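Local coordinates for protein DNA photolyase (Agrobacterium tumefaciens, PDB 4U63) that uses light to repair cyclobutane pyrimidine dimers in DNA, carrying FAD as its flavin cofactor and methenyltetrahydrofolate as its antenna chromophore, at residues V56-K61 with E100-D105; I297-F302 with W403-G408; P441-L446 with K471-P476. All coordinates share one frame; numbering follows the deposited sequence. Where two conformers were deposited one is given.

How the contacts relate
Along the chain the three contacts follow one another. Contact 1 lies in the N-terminal alpha/beta part, where strand 53-59 of a five-stranded parallel sheet meets helix 99-110. Contact 2 joins helix 287-309 to the end of helix 398-407 beside the FAD, and contact 3 ties two loops together far out on the same helical FAD-binding part. The centres of contacts 1 and 2 lie about 33 Å apart, as do those of contacts 2 and 3, whereas contacts 1 and 3 are about 51 Å apart, on opposite sides of the chain's centre. The flavin site therefore sits between a Rossmann-like layer and an outlying loop region.

Contact 1. Residues V56-K61 with E100-D105. With SO4 (sulfate ion), chain O.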
loop_
_atom_site.group_PDB
_atom_site.type_symbol
_atom_site.label_atom_id
_atom_site.label_comp_id
_atom_site.label_asym_id
_atom_site.label_seq_id
_atom_site.Cartn_x
_atom_site.Cartn_y
_atom_site.Cartn_z
ATOM N N VAL A 56 -14.589 -4.425 17.482
ATOM C CA VAL A 56 -15.320 -3.377 16.767
ATOM C C VAL A 56 -14.453 -2.787 15.658
ATOM O O VAL A 56 -13.241 -2.598 15.827
ATOM C CB VAL A 56 -15.821 -2.261 17.730
ATOM C CG1 VAL A 56 -14.669 -1.547 18.425
ATOM C CG2 VAL A 56 -16.713 -1.262 16.990
ATOM N N TYR A 57 -15.085 -2.516 14.521
ATOM C CA TYR A 57 -14.476 -1.735 13.455
ATOM C C TYR A 57 -15.359 -0.506 13.258
ATOM O O TYR A 57 -16.571 -0.634 13.054
ATOM C CB TYR A 57 -14.361 -2.515 12.142
ATOM C CG TYR A 57 -13.729 -1.681 11.053
ATOM C CD1 TYR A 57 -14.501 -0.826 10.277
ATOM C CD2 TYR A 57 -12.352 -1.705 10.827
ATOM C CE1 TYR A 57 -13.939 -0.040 9.298
ATOM C CE2 TYR A 57 -11.775 -0.911 9.834
ATOM C CZ TYR A 57 -12.581 -0.079 9.072
ATOM O OH TYR A 57 -12.062 0.735 8.082
ATOM N N ILE A 58 -14.737 0.665 13.317
ATOM C CA ILE A 58 -15.415 1.933 13.207
ATOM C C ILE A 58 -15.076 2.598 11.876
ATOM O O ILE A 58 -13.911 2.699 11.488
ATOM C CB ILE A 58 -15.011 2.869 14.373
ATOM C CG1 ILE A 58 -15.419 2.237 15.711
ATOM C CG2 ILE A 58 -15.644 4.254 14.221
ATOM C CD1 ILE A 58 -14.886 2.953 16.932
ATOM N N ARG A 59 -16.113 3.060 11.192
ATOM C CA ARG A 59 -15.965 3.864 10.000
ATOM C C ARG A 59 -15.763 5.301 10.497
ATOM O O ARG A 59 -16.719 5.985 10.849
ATOM C CB ARG A 59 -17.209 3.713 9.127
ATOM C CG ARG A 59 -17.061 4.133 7.683
ATOM C CD ARG A 59 -18.065 3.396 6.799
ATOM N NE ARG A 59 -19.460 3.590 7.226
ATOM C CZ ARG A 59 -20.485 3.915 6.426
ATOM N NH1 ARG A 59 -20.323 4.079 5.109
ATOM N NH2 ARG A 59 -21.699 4.067 6.950
ATOM N N GLU A 60 -14.499 5.712 10.566
ATOM C CA GLU A 60 -14.111 7.058 10.974
ATOM C C GLU A 60 -14.238 8.012 9.790
ATOM O O GLU A 60 -14.253 7.586 8.634
ATOM C CB GLU A 60 -12.654 7.086 11.440
ATOM C CG GLU A 60 -12.320 6.276 12.675
ATOM C CD GLU A 60 -10.824 6.247 12.926
ATOM O OE1 GLU A 60 -10.148 5.379 12.354
ATOM O OE2 GLU A 60 -10.315 7.089 13.692
ATOM N N LYS A 61 -14.305 9.297 10.082
ATOM C CA LYS A 61 -14.387 10.336 9.040
ATOM C C LYS A 61 -13.049 10.508 8.297
ATOM O O LYS A 61 -13.002 10.554 7.052
ATOM C CB LYS A 61 -14.826 11.677 9.658
ATOM N N GLU A 100 -14.898 8.354 19.608
ATOM C CA GLU A 100 -15.061 8.548 21.047
ATOM C C GLU A 100 -16.485 8.225 21.496
ATOM O O GLU A 100 -16.674 7.507 22.471
ATOM C CB GLU A 100 -14.687 9.965 21.471
ATOM C CG GLU A 100 -14.707 10.135 22.982
ATOM C CD GLU A 100 -14.502 11.568 23.451
ATOM O OE1 GLU A 100 -14.348 12.484 22.626
ATOM O OE2 GLU A 100 -14.508 11.770 24.675
ATOM N N ARG A 101 -17.472 8.766 20.782
ATOM C CA ARG A 101 -18.885 8.532 21.096
ATOM C C ARG A 101 -19.227 7.038 20.984
ATOM O O ARG A 101 -19.895 6.483 21.858
ATOM C CB ARG A 101 -19.774 9.382 20.171
ATOM C CG ARG A 101 -21.213 9.587 20.630
ATOM C CD ARG A 101 -22.147 8.477 20.181
ATOM N NE ARG A 101 -22.135 8.285 18.725
ATOM C CZ ARG A 101 -22.481 7.160 18.089
ATOM N NH1 ARG A 101 -22.876 6.072 18.761
ATOM N NH2 ARG A 101 -22.424 7.117 16.760
ATOM N N ILE A 102 -18.757 6.391 19.922
ATOM C CA ILE A 102 -19.018 4.955 19.716
ATOM C C ILE A 102 -18.390 4.115 20.828
ATOM O O ILE A 102 -19.036 3.221 21.384
ATOM C CB ILE A 102 -18.524 4.487 18.329
ATOM C CG1 ILE A 102 -19.466 5.016 17.252
ATOM C CG2 ILE A 102 -18.440 2.965 18.241
ATOM C CD1 ILE A 102 -18.837 5.072 15.885
ATOM N N LEU A 103 -17.134 4.406 21.148
ATOM C CA LEU A 103 -16.433 3.656 22.187
ATOM C C LEU A 103 -17.072 3.860 23.560
ATOM O O LEU A 103 -17.255 2.904 24.299
ATOM C CB LEU A 103 -14.947 4.001 22.200
ATOM C CG LEU A 103 -14.154 3.485 20.992
ATOM C CD1 LEU A 103 -12.769 4.091 20.987
ATOM C CD2 LEU A 103 -14.057 1.958 20.968
ATOM N N ARG A 104 -17.426 5.102 23.892
ATOM C CA ARG A 104 -18.114 5.383 25.157
ATOM C C ARG A 104 -19.453 4.655 25.263
ATOM O O ARG A 104 -19.798 4.138 26.326
ATOM C CB ARG A 104 -18.318 6.884 25.343
ATOM C CG ARG A 104 -17.065 7.623 25.741
ATOM C CD ARG A 104 -17.357 9.106 25.870
ATOM N NE ARG A 104 -16.161 9.899 26.160
ATOM C CZ ARG A 104 -15.580 9.999 27.359
ATOM N NH1 ARG A 104 -16.066 9.348 28.417
ATOM N NH2 ARG A 104 -14.496 10.762 27.503
ATOM N N ASP A 105 -20.200 4.619 24.160
ATOM C CA ASP A 105 -21.470 3.904 24.122
ATOM C C ASP A 105 -21.266 2.392 24.303
ATOM O O ASP A 105 -22.007 1.761 25.056
ATOM C CB ASP A 105 -22.230 4.204 22.828
ATOM C CG ASP A 105 -22.786 5.627 22.781
ATOM O OD1 ASP A 105 -22.518 6.444 23.701
ATOM O OD2 ASP A 105 -23.503 5.935 21.804
HETATM S S SO4 O . -21.775 10.835 15.729
HETATM O O1 SO4 O . -21.390 11.630 16.915
HETATM O O2 SO4 O . -23.224 10.977 15.476
HETATM O O3 SO4 O . -21.030 11.316 14.547
HETATM O O4 SO4 O . -21.435 9.416 15.963
#
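Sulfate O4 is gripped by two nitrogens of Arg101, NH2 at 2.6 Å and NE at 3.1 Å, on the helix whose next residue, Ile102, meets Ile58 of the strand. The Arg101 chain bends at chi2 and chi3, which folds the guanidinium back over Ile102 CG1 and lets NH1 reach Asp105 OD2 at 3.1 Å, close to the guanidinium plane. Arg104 sets NE and NH2 side-on against Glu100 OE2 and also pairs with Asp139. Away from these charges the contact is aliphatic. Ile58 and Ile102 run past each other in opposite senses, with Ile58 CG2 3.7 Å from Ile102 CD1 and Ile58 CD1 3.8 Å from Ile102 CG2. Ile58 CD1 also reaches Leu103 CG at 4.2 Å. Strand and helix run roughly antiparallel at 152°, their axes 10.1 Å apart, as a helix does when laid on the parallel sheet of a Rossmann-like photolyase domain. Leu103 extends the layer to Ile28 of the neighbouring strand and Leu132 of helix 123-138. With no hydrogen bond between the segments, the direct contact rests on packing of buried branched side chains, while Glu100-Arg104 and Arg101-Asp105 pair charges within the helix. The sulfate probably came from the crystallisation liquor.

Contact 2. Residues I297-F302 with W403-G408. With FAD (flavin-adenine dinucleotide), chain C.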
loop_
_atom_site.group_PDB
_atom_site.type_symbol
_atom_site.label_atom_id
_atom_site.label_comp_id
_atom_site.label_asym_id
_atom_site.label_seq_id
_atom_site.Cartn_x
_atom_site.Cartn_y
_atom_site.Cartn_z
ATOM N N ILE A 297 10.969 -5.093 2.088
ATOM C CA ILE A 297 10.209 -4.950 3.336
ATOM C C ILE A 297 10.701 -3.707 4.111
ATOM O O ILE A 297 9.907 -2.942 4.659
ATOM C CB ILE A 297 10.323 -6.218 4.219
ATOM C CG1 ILE A 297 9.695 -7.442 3.516
ATOM C CG2 ILE A 297 9.682 -6.016 5.591
ATOM C CD1 ILE A 297 8.212 -7.301 3.241
ATOM N N VAL A 298 12.017 -3.520 4.141
ATOM C CA VAL A 298 12.619 -2.382 4.831
ATOM C C VAL A 298 12.385 -1.056 4.085
ATOM O O VAL A 298 12.364 0.005 4.725
ATOM C CB VAL A 298 14.102 -2.669 5.149
ATOM C CG1 VAL A 298 14.818 -1.451 5.703
ATOM C CG2 VAL A 298 14.188 -3.821 6.161
ATOM N N TRP A 299 12.206 -1.083 2.766
ATOM C CA TRP A 299 11.767 0.139 2.050
ATOM C C TRP A 299 10.407 0.632 2.574
ATOM O O TRP A 299 10.207 1.827 2.726
ATOM C CB TRP A 299 11.729 -0.033 0.527
ATOM C CG TRP A 299 13.062 0.187 -0.122
ATOM C CD1 TRP A 299 13.935 -0.762 -0.537
ATOM C CD2 TRP A 299 13.688 1.456 -0.402
ATOM N NE1 TRP A 299 15.054 -0.184 -1.077
ATOM C CE2 TRP A 299 14.934 1.179 -0.998
ATOM C CE3 TRP A 299 13.311 2.795 -0.215
ATOM C CZ2 TRP A 299 15.808 2.182 -1.413
ATOM C CZ3 TRP A 299 14.197 3.799 -0.623
ATOM C CH2 TRP A 299 15.426 3.483 -1.215
ATOM N N ARG A 300 9.492 -0.287 2.866
ATOM C CA ARG A 300 8.219 0.087 3.513
ATOM C C ARG A 300 8.477 0.768 4.868
ATOM O O ARG A 300 7.925 1.839 5.156
ATOM C CB ARG A 300 7.291 -1.133 3.653
ATOM C CG ARG A 300 6.031 -0.897 4.483
ATOM C CD ARG A 300 5.088 -2.093 4.416
ATOM N NE ARG A 300 3.938 -1.944 5.312
ATOM C CZ ARG A 300 3.917 -2.241 6.612
ATOM N NH1 ARG A 300 4.991 -2.746 7.235
ATOM N NH2 ARG A 300 2.802 -2.047 7.307
ATOM N N GLU A 301 9.346 0.154 5.675
ATOM C CA GLU A 301 9.755 0.736 6.962
ATOM C C GLU A 301 10.290 2.146 6.791
ATOM O O GLU A 301 9.924 3.068 7.538
ATOM C CB GLU A 301 10.830 -0.123 7.623
ATOM C CG GLU A 301 10.376 -1.533 7.980
ATOM C CD GLU A 301 9.408 -1.566 9.142
ATOM O OE1 GLU A 301 9.597 -0.809 10.138
ATOM O OE2 GLU A 301 8.453 -2.368 9.070
ATOM N N PHE A 302 11.172 2.310 5.806
ATOM C CA PHE A 302 11.819 3.587 5.574
ATOM C C PHE A 302 10.800 4.653 5.173
ATOM O O PHE A 302 10.891 5.798 5.620
ATOM C CB PHE A 302 12.902 3.430 4.509
ATOM C CG PHE A 302 13.762 4.642 4.320
ATOM C CD1 PHE A 302 14.397 5.248 5.406
ATOM C CD2 PHE A 302 13.985 5.168 3.034
ATOM C CE1 PHE A 302 15.205 6.371 5.223
ATOM C CE2 PHE A 302 14.798 6.276 2.855
ATOM C CZ PHE A 302 15.409 6.883 3.953
ATOM N N TRP A 403 6.502 8.849 -4.804
ATOM C CA TRP A 403 6.259 9.998 -5.691
ATOM C C TRP A 403 7.308 11.104 -5.496
ATOM O O TRP A 403 7.835 11.645 -6.477
ATOM C CB TRP A 403 4.841 10.546 -5.514
ATOM C CG TRP A 403 3.825 9.744 -6.280
ATOM C CD1 TRP A 403 3.032 8.752 -5.801
ATOM C CD2 TRP A 403 3.527 9.870 -7.669
ATOM N NE1 TRP A 403 2.242 8.239 -6.816
ATOM C CE2 TRP A 403 2.537 8.909 -7.976
ATOM C CE3 TRP A 403 4.015 10.700 -8.694
ATOM C CZ2 TRP A 403 2.012 8.771 -9.252
ATOM C CZ3 TRP A 403 3.502 10.563 -9.961
ATOM C CH2 TRP A 403 2.506 9.597 -10.237
ATOM N N GLN A 404 7.631 11.422 -4.243
ATOM C CA GLN A 404 8.650 12.447 -3.973
ATOM C C GLN A 404 10.037 12.067 -4.509
ATOM O O GLN A 404 10.748 12.924 -5.040
ATOM C CB GLN A 404 8.713 12.801 -2.485
ATOM C CG GLN A 404 7.467 13.539 -2.003
ATOM C CD GLN A 404 7.754 14.908 -1.381
ATOM O OE1 GLN A 404 8.657 15.621 -1.801
ATOM N NE2 GLN A 404 6.964 15.275 -0.397
ATOM N N TRP A 405 10.415 10.794 -4.392
ATOM C CA TRP A 405 11.709 10.339 -4.941
ATOM C C TRP A 405 11.740 10.473 -6.459
ATOM O O TRP A 405 12.717 10.956 -7.017
ATOM C CB TRP A 405 12.030 8.897 -4.531
ATOM C CG TRP A 405 12.415 8.744 -3.091
ATOM C CD1 TRP A 405 13.225 9.577 -2.350
ATOM C CD2 TRP A 405 12.028 7.688 -2.214
ATOM N NE1 TRP A 405 13.349 9.097 -1.070
ATOM C CE2 TRP A 405 12.631 7.942 -0.956
ATOM C CE3 TRP A 405 11.237 6.542 -2.361
ATOM C CZ2 TRP A 405 12.447 7.101 0.138
ATOM C CZ3 TRP A 405 11.058 5.717 -1.269
ATOM C CH2 TRP A 405 11.664 5.996 -0.037
ATOM N N VAL A 406 10.659 10.066 -7.127
ATOM C CA VAL A 406 10.594 10.213 -8.584
ATOM C C VAL A 406 10.656 11.704 -8.982
ATOM O O VAL A 406 11.282 12.059 -9.985
ATOM C CB VAL A 406 9.348 9.531 -9.187
ATOM C CG1 VAL A 406 9.311 9.739 -10.700
ATOM C CG2 VAL A 406 9.368 8.038 -8.891
ATOM N N ALA A 407 10.029 12.554 -8.173
ATOM C CA ALA A 407 9.981 14.011 -8.403
ATOM C C ALA A 407 11.296 14.747 -8.128
ATOM O O ALA A 407 11.423 15.923 -8.472
ATOM C CB ALA A 407 8.866 14.626 -7.570
ATOM N N GLY A 408 12.257 14.079 -7.488
ATOM C CA GLY A 408 13.571 14.659 -7.249
ATOM C C GLY A 408 13.828 15.204 -5.853
ATOM O O GLY A 408 14.842 15.856 -5.655
HETATM P PA FAD C . 7.581 -7.117 -3.480
HETATM O O1A FAD C . 8.651 -6.881 -4.495
HETATM O O2A FAD C . 7.115 -8.514 -3.236
HETATM O O5B FAD C . 8.076 -6.405 -2.129
HETATM C C5B FAD C . 7.637 -6.834 -0.835
HETATM C C4B FAD C . 7.048 -5.686 -0.028
HETATM O O4B FAD C . 8.007 -4.651 0.179
HETATM C C3B FAD C . 5.874 -5.014 -0.702
HETATM O O3B FAD C . 4.657 -5.761 -0.542
HETATM C C2B FAD C . 5.864 -3.660 -0.025
HETATM O O2B FAD C . 5.209 -3.711 1.244
HETATM C C1B FAD C . 7.331 -3.384 0.189
HETATM N N9A FAD C . 7.948 -2.549 -0.866
HETATM C C8A FAD C . 8.552 -2.999 -1.980
HETATM N N7A FAD C . 9.038 -1.980 -2.718
HETATM C C5A FAD C . 8.761 -0.837 -2.056
HETATM C C6A FAD C . 8.994 0.590 -2.299
HETATM N N6A FAD C . 9.643 0.991 -3.410
HETATM N N1A FAD C . 8.531 1.458 -1.372
HETATM C C2A FAD C . 7.871 1.047 -0.265
HETATM N N3A FAD C . 7.630 -0.252 0.010
HETATM C C4A FAD C . 8.043 -1.214 -0.839
HETATM N N1 FAD C . 3.835 0.536 -2.221
HETATM C C2 FAD C . 2.788 0.401 -1.378
HETATM O O2 FAD C . 2.818 -0.561 -0.578
HETATM N N3 FAD C . 1.744 1.268 -1.384
HETATM C C4 FAD C . 1.689 2.324 -2.235
HETATM O O4 FAD C . 0.726 3.135 -2.227
HETATM C C4X FAD C . 2.796 2.524 -3.192
HETATM N N5 FAD C . 2.822 3.539 -4.105
HETATM C C5X FAD C . 3.883 3.695 -4.951
HETATM C C6 FAD C . 3.926 4.743 -5.861
HETATM C C7 FAD C . 5.001 4.904 -6.740
HETATM C C7M FAD C . 5.028 6.051 -7.725
HETATM C C8 FAD C . 6.120 3.937 -6.715
HETATM C C8M FAD C . 7.313 4.063 -7.638
HETATM C C9 FAD C . 6.084 2.899 -5.822
HETATM C C9A FAD C . 5.022 2.723 -4.930
HETATM N N10 FAD C . 4.990 1.635 -4.008
HETATM C C10 FAD C . 3.896 1.528 -3.132
HETATM C "C1'" FAD C . 6.099 0.681 -3.880
HETATM C "C2'" FAD C . 6.095 -0.599 -4.686
HETATM O "O2'" FAD C . 5.930 -0.284 -6.074
HETATM C "C3'" FAD C . 5.039 -1.576 -4.208
HETATM O "O3'" FAD C . 5.175 -1.829 -2.813
HETATM C "C4'" FAD C . 5.183 -2.882 -4.988
HETATM O "O4'" FAD C . 4.827 -2.655 -6.349
HETATM C "C5'" FAD C . 4.280 -3.936 -4.379
HETATM O "O5'" FAD C . 4.370 -5.186 -5.078
HETATM P P FAD C . 4.827 -6.493 -4.263
HETATM O O1P FAD C . 4.759 -7.658 -5.188
HETATM O O2P FAD C . 4.033 -6.620 -2.994
HETATM O O3P FAD C . 6.352 -6.142 -3.901
#
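Trp405 and Trp299 both carry CG opposite their own carbonyl carbon (chi1 -73° and -84°), and these torsions bring two indoles from separate helices together although their CA atoms stay 12.4 Å apart. The six-membered ring of Trp299 turns its edge to the face of the Trp405 six-membered ring in an offset edge-to-face pair, planes at 84° and centroids 5.1 Å apart. The closest atoms are Trp299 CZ3 and Trp405 CH2 at 3.4 Å. Phe302, one helical turn on from Trp299, adds its CE2 at 3.7 Å from Trp405 CZ2, and Tyr168 stacks on Trp299 from outside the two segments. The same helix meets the adenosine part of the FAD: Trp299 CB lies 4.0 Å from FAD C6A, and Arg300 N is 3.4 Å from FAD N3A. At the other end of the cofactor, methyl C7M of the flavin sits over one face of Trp403, which also touches Trp380, an arrangement consistent with a tryptophan chain for photoreduction. The helix bearing Trp405 closes with a Schellman motif at Gly408. A pair of perpendicular tryptophans beside the adenine, as in related CPD photolyases, probably lines the pocket for the flipped-out dimer.

Contact 3. Residues P441-L446 with K471-P476; sequences PELEKL and KTYPLP
Both faces of the Tyr473 ring are occupied. Leu443 CD1 stands over the centre of one, 4.0 Å from the ring centroid and only 5° off the normal, a CH-pi contact, while Pro474 CD presses toward the rim of the opposite face. At the ring edge lies Glu442 OE2, 3.9 Å from Tyr473 CD1, its carboxylate turned 78° from the plane of the ring. The second methyl of the leucine, CD2, reaches back to the root of the tyrosine and lies 4.0 Å from Tyr473 CG. Glu442 holds CG between its backbone N and carbonyl carbon (chi1 61°) and bends again at chi2. This curls the chain over the backbone of the other loop, with Glu442 CG 3.5 Å from Thr472 O. Methyl CG2 of Thr472 meets Glu442 CB at 3.7 Å. Glu442 and Leu443 belong to the short 3-10 segment 441-443, which runs into a type I beta turn from Leu443 to Leu446 through their shared Leu443; the two are set against an irregular loop on the periphery of the helical FAD-binding part. Helix 345-357, which also supplies Leu354 and Trp355 to the antenna folate pocket, backs the contact: its Arg352 forms a salt bridge with Glu442 OE2, and its Asp348 takes a weak hydrogen bond with the tyrosine hydroxyl. One water bridges the loops, donating to Glu442 OE2 at 2.6 Å and to Thr472 O at 3.2 Å. Thr472 OG1 is hydrogen-bonded to the backbone N of Glu468.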
loop_
_atom_site.group_PDB
_atom_site.type_symbol
_atom_site.label_atom_id
_atom_site.label_comp_id
_atom_site.label_asym_id
_atom_site.label_seq_id
_atom_site.Cartn_x
_atom_site.Cartn_y
_atom_site.Cartn_z
ATOM N N PRO A 441 -3.185 -5.114 -25.863
ATOM C CA PRO A 441 -3.322 -6.222 -26.815
ATOM C C PRO A 441 -3.503 -5.800 -28.269
ATOM O O PRO A 441 -3.230 -6.583 -29.157
ATOM C CB PRO A 441 -4.567 -6.965 -26.312
ATOM C CG PRO A 441 -5.365 -5.915 -25.629
ATOM C CD PRO A 441 -4.334 -5.072 -24.937
ATOM N N GLU A 442 -3.951 -4.578 -28.513
ATOM C CA GLU A 442 -4.003 -4.053 -29.882
ATOM C C GLU A 442 -2.625 -3.975 -30.571
ATOM O O GLU A 442 -2.557 -3.885 -31.788
ATOM C CB GLU A 442 -4.672 -2.681 -29.926
ATOM C CG GLU A 442 -3.983 -1.596 -29.118
ATOM C CD GLU A 442 -4.546 -1.461 -27.722
ATOM O OE1 GLU A 442 -4.649 -2.489 -27.016
ATOM O OE2 GLU A 442 -4.876 -0.325 -27.331
ATOM N N LEU A 443 -1.543 -3.987 -29.787
ATOM C CA LEU A 443 -0.183 -4.060 -30.330
ATOM C C LEU A 443 0.397 -5.501 -30.419
ATOM O O LEU A 443 1.550 -5.661 -30.791
ATOM C CB LEU A 443 0.750 -3.161 -29.493
ATOM C CG LEU A 443 0.325 -1.692 -29.422
ATOM C CD1 LEU A 443 1.295 -0.893 -28.562
ATOM C CD2 LEU A 443 0.220 -1.078 -30.810
ATOM N N GLU A 444 -0.414 -6.512 -30.098
ATOM C CA GLU A 444 0.013 -7.932 -30.047
ATOM C C GLU A 444 0.882 -8.398 -31.220
ATOM O O GLU A 444 1.857 -9.132 -31.017
ATOM C CB GLU A 444 -1.235 -8.839 -29.935
ATOM C CG GLU A 444 -1.027 -10.334 -30.196
ATOM C CD GLU A 444 -0.092 -11.004 -29.202
ATOM O OE1 GLU A 444 -0.159 -10.686 -27.996
ATOM O OE2 GLU A 444 0.710 -11.861 -29.627
ATOM N N LYS A 445 0.524 -7.990 -32.435
ATOM C CA LYS A 445 1.201 -8.498 -33.639
ATOM C C LYS A 445 2.491 -7.784 -34.020
ATOM O O LYS A 445 3.210 -8.264 -34.892
ATOM C CB LYS A 445 0.231 -8.506 -34.818
ATOM C CG LYS A 445 -1.017 -9.330 -34.543
ATOM C CD LYS A 445 -1.635 -9.875 -35.818
ATOM C CE LYS A 445 -2.886 -10.684 -35.516
ATOM N NZ LYS A 445 -3.155 -11.690 -36.579
ATOM N N LEU A 446 2.788 -6.650 -33.382
ATOM C CA LEU A 446 4.044 -5.952 -33.648
ATOM C C LEU A 446 5.226 -6.763 -33.155
ATOM O O LEU A 446 5.164 -7.393 -32.096
ATOM C CB LEU A 446 4.097 -4.580 -32.980
ATOM C CG LEU A 446 3.389 -3.402 -33.636
ATOM C CD1 LEU A 446 3.639 -2.172 -32.773
ATOM C CD2 LEU A 446 3.854 -3.163 -35.072
ATOM N N LYS A 471 -6.150 5.503 -34.248
ATOM C CA LYS A 471 -7.439 4.785 -34.193
ATOM C C LYS A 471 -7.316 3.597 -33.247
ATOM O O LYS A 471 -7.917 3.571 -32.176
ATOM C CB LYS A 471 -7.843 4.290 -35.588
ATOM N N THR A 472 -6.515 2.628 -33.669
ATOM C CA THR A 472 -6.200 1.422 -32.902
ATOM C C THR A 472 -5.413 1.720 -31.631
ATOM O O THR A 472 -5.655 1.120 -30.577
ATOM C CB THR A 472 -5.330 0.501 -33.778
ATOM O OG1 THR A 472 -5.998 0.283 -35.023
ATOM C CG2 THR A 472 -5.046 -0.828 -33.112
ATOM N N TYR A 473 -4.453 2.631 -31.760
ATOM C CA TYR A 473 -3.563 3.019 -30.673
ATOM C C TYR A 473 -3.107 4.469 -30.928
ATOM O O TYR A 473 -2.859 4.837 -32.073
ATOM C CB TYR A 473 -2.374 2.047 -30.593
ATOM C CG TYR A 473 -1.452 2.329 -29.433
ATOM C CD1 TYR A 473 -1.838 2.023 -28.136
ATOM C CD2 TYR A 473 -0.200 2.915 -29.631
ATOM C CE1 TYR A 473 -1.014 2.289 -27.057
ATOM C CE2 TYR A 473 0.644 3.185 -28.555
ATOM C CZ TYR A 473 0.230 2.867 -27.272
ATOM O OH TYR A 473 1.027 3.124 -26.195
ATOM N N PRO A 474 -3.014 5.305 -29.870
ATOM C CA PRO A 474 -2.710 6.719 -30.144
ATOM C C PRO A 474 -1.254 6.993 -30.499
ATOM O O PRO A 474 -0.378 6.204 -30.162
ATOM C CB PRO A 474 -3.085 7.424 -28.831
ATOM C CG PRO A 474 -2.990 6.375 -27.793
ATOM C CD PRO A 474 -3.320 5.071 -28.450
ATOM N N LEU A 475 -1.018 8.105 -31.196
ATOM C CA LEU A 475 0.335 8.613 -31.410
ATOM C C LEU A 475 0.837 9.164 -30.092
ATOM O O LEU A 475 0.025 9.477 -29.214
ATOM C CB LEU A 475 0.353 9.730 -32.454
ATOM C CG LEU A 475 0.147 9.325 -33.908
ATOM C CD1 LEU A 475 -0.080 10.560 -34.757
ATOM C CD2 LEU A 475 1.345 8.547 -34.416
ATOM N N PRO A 476 2.172 9.300 -29.941
ATOM C CA PRO A 476 2.694 9.868 -28.701
ATOM C C PRO A 476 2.083 11.220 -28.434
ATOM O O PRO A 476 2.030 12.060 -29.333
ATOM C CB PRO A 476 4.192 10.003 -28.973
ATOM C CG PRO A 476 4.465 8.961 -29.973
ATOM C CD PRO A 476 3.260 8.949 -30.866
HETATM O O HOH W 1 -5.617 2.178 -27.518
#